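Local coordinates for putative sugar ABC transporter, substrate-binding protein (Clostridium phytofermentans, PDB 4WZZ) that binds L-rhamnose and probably delivers it to an ABC transporter as its extracellular solute-binding component, at residues T160-L172 and A195-Y209. Sequence-based numbering, arbitrary orientation.
Sequences TTQIAQALMDAIL and AWIDGMKTVMQDSKY
Ala164 sets its CB 3.4 Å from Gly199 C, where helices 160-172 and 195-203 pack closely on one side of the four-stranded parallel sheet in a lobe of this periplasmic-binding-protein fold. The axes approach to 8.1 Å and cross at -58°, a spacing that the missing side chain of Gly199 permits. Toward the sugar site, Ile163 CG2 lies over one face of the Trp196 indole, 3.8 Å from the centroid of the five-membered ring, a CH-pi contact; Trp196 itself touches the bound L-rhamnose. Selenomethionine Met168 bends at both chi2 and chi3, which brings SE against Met200 CB and CE to 3.7 Å from Met204 CB, while its CG meets Val203 CG1. Its side chain also reaches Trp181 and Leu212 of the sheet. Farther along, Gln165 has CG anti to the backbone N (chi1 -178°) and folds at chi2, so that NE2 donates to Asp169 OD2 at 3.1 Å and only weakly to Tyr209 OH. Asp169 OD1 accepts two donors from opposite faces of the carboxylate plane: Lys208 NZ in a salt bridge at 3.2 Å, and Tyr209 OH at 2.5 Å, 41° out of that plane.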
loop_
_atom_site.group_PDB
_atom_site.type_symbol
_atom_site.label_atom_id
_atom_site.label_comp_id
_atom_site.label_asym_id
_atom_site.label_seq_id
_atom_site.Cartn_x
_atom_site.Cartn_y
_atom_site.Cartn_z
ATOM N N THR A 160 3.333 -9.963 0.838
ATOM C CA THR A 160 4.438 -9.201 0.254
ATOM C C THR A 160 5.005 -9.920 -0.970
ATOM O O THR A 160 5.222 -9.340 -2.037
ATOM C CB THR A 160 5.524 -8.973 1.291
ATOM O OG1 THR A 160 4.964 -8.277 2.415
ATOM C CG2 THR A 160 6.642 -8.159 0.705
ATOM N N THR A 161 5.216 -11.229 -0.822
ATOM C CA THR A 161 5.703 -12.030 -1.933
ATOM C C THR A 161 4.752 -12.067 -3.119
ATOM O O THR A 161 5.183 -12.094 -4.272
ATOM C CB THR A 161 5.946 -13.454 -1.450
ATOM O OG1 THR A 161 6.923 -13.422 -0.403
ATOM C CG2 THR A 161 6.448 -14.351 -2.571
ATOM N N GLN A 162 3.456 -12.124 -2.829
ATOM C CA GLN A 162 2.482 -12.177 -3.905
ATOM C C GLN A 162 2.563 -10.929 -4.792
ATOM O O GLN A 162 2.455 -11.006 -6.006
ATOM C CB GLN A 162 1.085 -12.312 -3.309
ATOM C CG GLN A 162 0.874 -13.601 -2.547
ATOM C CD GLN A 162 -0.533 -13.675 -1.998
ATOM O OE1 GLN A 162 -0.998 -12.766 -1.302
ATOM N NE2 GLN A 162 -1.232 -14.740 -2.339
ATOM N N ILE A 163 2.753 -9.779 -4.167
ATOM C CA ILE A 163 2.861 -8.520 -4.911
ATOM C C ILE A 163 4.164 -8.539 -5.718
ATOM O O ILE A 163 4.173 -8.215 -6.881
ATOM C CB ILE A 163 2.854 -7.333 -3.962
ATOM C CG1 ILE A 163 1.469 -7.172 -3.333
ATOM C CG2 ILE A 163 3.302 -6.056 -4.676
ATOM C CD1 ILE A 163 0.398 -6.734 -4.324
ATOM N N ALA A 164 5.264 -8.935 -5.086
ATOM C CA ALA A 164 6.539 -8.978 -5.797
ATOM C C ALA A 164 6.520 -9.913 -7.006
ATOM O O ALA A 164 7.064 -9.607 -8.081
ATOM C CB ALA A 164 7.662 -9.374 -4.845
ATOM N N GLN A 165 5.922 -11.079 -6.814
ATOM C CA GLN A 165 5.868 -12.077 -7.855
ATOM C C GLN A 165 4.979 -11.610 -9.009
ATOM O O GLN A 165 5.340 -11.738 -10.186
ATOM C CB GLN A 165 5.408 -13.396 -7.226
ATOM C CG GLN A 165 5.343 -14.546 -8.154
ATOM C CD GLN A 165 6.709 -15.017 -8.566
ATOM O OE1 GLN A 165 7.527 -15.402 -7.721
ATOM N NE2 GLN A 165 6.972 -15.000 -9.875
ATOM N N ALA A 166 3.832 -11.013 -8.686
ATOM C CA ALA A 166 2.944 -10.497 -9.725
ATOM C C ALA A 166 3.677 -9.455 -10.551
ATOM O O ALA A 166 3.616 -9.443 -11.783
ATOM C CB ALA A 166 1.692 -9.866 -9.094
ATOM N N LEU A 167 4.365 -8.541 -9.878
ATOM C CA LEU A 167 5.069 -7.496 -10.587
ATOM C C LEU A 167 6.211 -8.016 -11.440
ATOM O O LEU A 167 6.381 -7.587 -12.573
ATOM C CB LEU A 167 5.539 -6.415 -9.602
ATOM C CG LEU A 167 4.387 -5.609 -8.962
ATOM C CD1 LEU A 167 4.911 -4.626 -7.949
ATOM C CD2 LEU A 167 3.548 -4.905 -10.018
HETATM N N MSE A 168 6.999 -8.953 -10.918
HETATM C CA MSE A 168 8.117 -9.474 -11.715
HETATM C C MSE A 168 7.593 -10.186 -12.952
HETATM O O MSE A 168 8.152 -10.034 -14.038
HETATM C CB MSE A 168 9.028 -10.401 -10.920
HETATM C CG MSE A 168 9.952 -9.686 -9.942
HETATM SE SE MSE A 168 10.972 -8.183 -10.748
HETATM C CE MSE A 168 11.638 -9.083 -12.353
ATOM N N ASP A 169 6.537 -10.977 -12.792
ATOM C CA ASP A 169 5.958 -11.687 -13.934
ATOM C C ASP A 169 5.381 -10.692 -14.929
ATOM O O ASP A 169 5.501 -10.899 -16.137
ATOM C CB ASP A 169 4.899 -12.699 -13.489
ATOM C CG ASP A 169 5.509 -13.942 -12.825
ATOM O OD1 ASP A 169 6.703 -14.232 -13.071
ATOM O OD2 ASP A 169 4.799 -14.633 -12.050
ATOM N N ALA A 170 4.801 -9.588 -14.442
ATOM C CA ALA A 170 4.324 -8.542 -15.325
ATOM C C ALA A 170 5.448 -7.927 -16.120
ATOM O O ALA A 170 5.351 -7.757 -17.339
ATOM C CB ALA A 170 3.584 -7.455 -14.541
ATOM N N ILE A 171 6.545 -7.597 -15.451
ATOM C CA ILE A 171 7.685 -7.014 -16.162
ATOM C C ILE A 171 8.212 -7.977 -17.225
ATOM O O ILE A 171 8.485 -7.579 -18.353
ATOM C CB ILE A 171 8.798 -6.606 -15.183
ATOM C CG1 ILE A 171 8.331 -5.443 -14.280
ATOM C CG2 ILE A 171 10.040 -6.206 -15.935
ATOM C CD1 ILE A 171 8.971 -5.476 -12.898
ATOM N N LEU A 172 8.326 -9.249 -16.865
ATOM C CA LEU A 172 8.858 -10.243 -17.778
ATOM C C LEU A 172 7.974 -10.340 -19.031
ATOM O O LEU A 172 8.463 -10.465 -20.143
ATOM C CB LEU A 172 8.959 -11.601 -17.079
ATOM C CG LEU A 172 9.544 -12.720 -17.948
ATOM C CD1 LEU A 172 11.001 -12.432 -18.288
ATOM C CD2 LEU A 172 9.411 -14.054 -17.254
ATOM N N ALA A 195 9.556 -3.221 1.146
ATOM C CA ALA A 195 9.320 -4.659 1.229
ATOM C C ALA A 195 9.010 -5.267 -0.139
ATOM O O ALA A 195 9.515 -6.357 -0.478
ATOM C CB ALA A 195 8.212 -4.972 2.235
ATOM N N TRP A 196 8.190 -4.573 -0.926
ATOM C CA TRP A 196 7.887 -5.046 -2.274
ATOM C C TRP A 196 9.127 -5.045 -3.147
ATOM O O TRP A 196 9.330 -5.958 -3.949
ATOM C CB TRP A 196 6.786 -4.209 -2.915
ATOM C CG TRP A 196 5.490 -4.299 -2.155
ATOM C CD1 TRP A 196 5.002 -5.386 -1.492
ATOM C CD2 TRP A 196 4.541 -3.254 -1.968
ATOM N NE1 TRP A 196 3.792 -5.083 -0.908
ATOM C CE2 TRP A 196 3.493 -3.768 -1.185
ATOM C CE3 TRP A 196 4.483 -1.921 -2.376
ATOM C CZ2 TRP A 196 2.379 -2.991 -0.814
ATOM C CZ3 TRP A 196 3.395 -1.175 -2.020
ATOM C CH2 TRP A 196 2.363 -1.702 -1.244
ATOM N N ILE A 197 9.929 -3.998 -3.030
ATOM C CA ILE A 197 11.144 -3.887 -3.835
ATOM C C ILE A 197 12.144 -4.963 -3.422
ATOM O O ILE A 197 12.747 -5.622 -4.265
ATOM C CB ILE A 197 11.755 -2.492 -3.736
ATOM C CG1 ILE A 197 10.830 -1.479 -4.389
ATOM C CG2 ILE A 197 13.132 -2.447 -4.447
ATOM C CD1 ILE A 197 11.083 -0.030 -3.959
ATOM N N ASP A 198 12.290 -5.191 -2.121
ATOM C CA ASP A 198 13.153 -6.277 -1.677
ATOM C C ASP A 198 12.630 -7.608 -2.182
ATOM O O ASP A 198 13.410 -8.478 -2.594
ATOM C CB ASP A 198 13.252 -6.294 -0.165
ATOM C CG ASP A 198 14.160 -5.195 0.371
ATOM O OD1 ASP A 198 14.965 -4.630 -0.416
ATOM O OD2 ASP A 198 14.062 -4.890 1.578
ATOM N N GLY A 199 11.313 -7.776 -2.134
ATOM C CA GLY A 199 10.686 -8.972 -2.655
ATOM C C GLY A 199 10.991 -9.164 -4.133
ATOM O O GLY A 199 11.285 -10.283 -4.578
HETATM N N MSE A 200 10.898 -8.089 -4.914
HETATM C CA MSE A 200 11.138 -8.186 -6.353
HETATM C C MSE A 200 12.583 -8.592 -6.583
HETATM O O MSE A 200 12.881 -9.387 -7.467
HETATM C CB MSE A 200 10.819 -6.851 -7.045
HETATM C CG MSE A 200 9.362 -6.618 -7.164
HETATM SE SE MSE A 200 9.072 -5.009 -8.291
HETATM C CE MSE A 200 8.821 -3.716 -6.864
ATOM N N LYS A 201 13.486 -8.037 -5.794
ATOM C CA LYS A 201 14.896 -8.323 -5.997
ATOM C C LYS A 201 15.196 -9.772 -5.669
ATOM O O LYS A 201 16.041 -10.386 -6.303
ATOM C CB LYS A 201 15.766 -7.347 -5.221
ATOM C CG LYS A 201 15.689 -5.920 -5.843
ATOM C CD LYS A 201 16.636 -4.947 -5.190
ATOM C CE LYS A 201 16.358 -4.842 -3.717
ATOM N NZ LYS A 201 17.099 -3.706 -3.115
ATOM N N THR A 202 14.499 -10.326 -4.682
ATOM C CA THR A 202 14.633 -11.759 -4.409
ATOM C C THR A 202 14.044 -12.609 -5.542
ATOM O O THR A 202 14.683 -13.548 -6.019
ATOM C CB THR A 202 13.995 -12.093 -3.045
ATOM O OG1 THR A 202 14.730 -11.418 -2.010
ATOM C CG2 THR A 202 14.000 -13.600 -2.748
ATOM N N VAL A 203 12.823 -12.300 -5.968
ATOM C CA VAL A 203 12.155 -13.051 -7.014
ATOM C C VAL A 203 12.980 -13.033 -8.302
ATOM O O VAL A 203 13.121 -14.050 -8.989
ATOM C CB VAL A 203 10.756 -12.456 -7.271
ATOM C CG1 VAL A 203 10.113 -13.050 -8.527
ATOM C CG2 VAL A 203 9.872 -12.669 -6.077
HETATM N N MSE A 204 13.539 -11.867 -8.624
HETATM C CA MSE A 204 14.188 -11.708 -9.916
HETATM C C MSE A 204 15.508 -12.477 -10.062
HETATM O O MSE A 204 16.110 -12.439 -11.135
HETATM C CB MSE A 204 14.415 -10.217 -10.221
HETATM C CG MSE A 204 15.629 -9.675 -9.527
HETATM SE SE MSE A 204 15.756 -7.712 -9.729
HETATM C CE MSE A 204 17.578 -7.491 -9.124
ATOM N N GLN A 205 15.951 -13.173 -9.003
ATOM C CA GLN A 205 17.158 -13.985 -9.078
ATOM C C GLN A 205 16.888 -15.252 -9.861
ATOM O O GLN A 205 17.824 -15.912 -10.329
ATOM C CB GLN A 205 17.670 -14.362 -7.690
ATOM C CG GLN A 205 17.936 -13.189 -6.767
ATOM C CD GLN A 205 18.979 -12.254 -7.323
ATOM O OE1 GLN A 205 20.056 -12.690 -7.720
ATOM N NE2 GLN A 205 18.649 -10.966 -7.402
ATOM N N ASP A 206 15.611 -15.605 -9.988
ATOM C CA ASP A 206 15.235 -16.827 -10.702
ATOM C C ASP A 206 15.722 -16.761 -12.153
ATOM O O ASP A 206 15.628 -15.704 -12.810
ATOM C CB ASP A 206 13.728 -17.007 -10.678
ATOM C CG ASP A 206 13.300 -18.369 -11.142
ATOM O OD1 ASP A 206 13.273 -18.608 -12.366
ATOM O OD2 ASP A 206 12.989 -19.207 -10.276
ATOM N N SER A 207 16.215 -17.884 -12.671
ATOM C CA SER A 207 16.789 -17.871 -14.016
ATOM C C SER A 207 15.797 -17.391 -15.089
ATOM O O SER A 207 16.204 -16.884 -16.149
ATOM C CB SER A 207 17.367 -19.246 -14.362
ATOM O OG SER A 207 16.340 -20.198 -14.359
ATOM N N LYS A 208 14.497 -17.490 -14.826
ATOM C CA LYS A 208 13.524 -17.033 -15.828
ATOM C C LYS A 208 13.615 -15.532 -16.107
ATOM O O LYS A 208 13.194 -15.071 -17.182
ATOM C CB LYS A 208 12.099 -17.391 -15.424
ATOM C CG LYS A 208 11.593 -16.607 -14.256
ATOM C CD LYS A 208 10.303 -17.199 -13.689
ATOM C CE LYS A 208 9.112 -16.892 -14.569
ATOM N NZ LYS A 208 7.838 -17.170 -13.843
ATOM N N TYR A 209 14.180 -14.785 -15.160
ATOM C CA TYR A 209 14.288 -13.326 -15.281
ATOM C C TYR A 209 15.687 -12.873 -15.691
ATOM O O TYR A 209 16.002 -11.712 -15.595
ATOM C CB TYR A 209 13.934 -12.651 -13.958
ATOM C CG TYR A 209 12.583 -13.056 -13.382
ATOM C CD1 TYR A 209 11.396 -12.636 -13.975
ATOM C CD2 TYR A 209 12.502 -13.875 -12.267
ATOM C CE1 TYR A 209 10.159 -13.003 -13.457
ATOM C CE2 TYR A 209 11.261 -14.239 -11.731
ATOM C CZ TYR A 209 10.101 -13.804 -12.341
ATOM O OH TYR A 209 8.884 -14.166 -11.836
#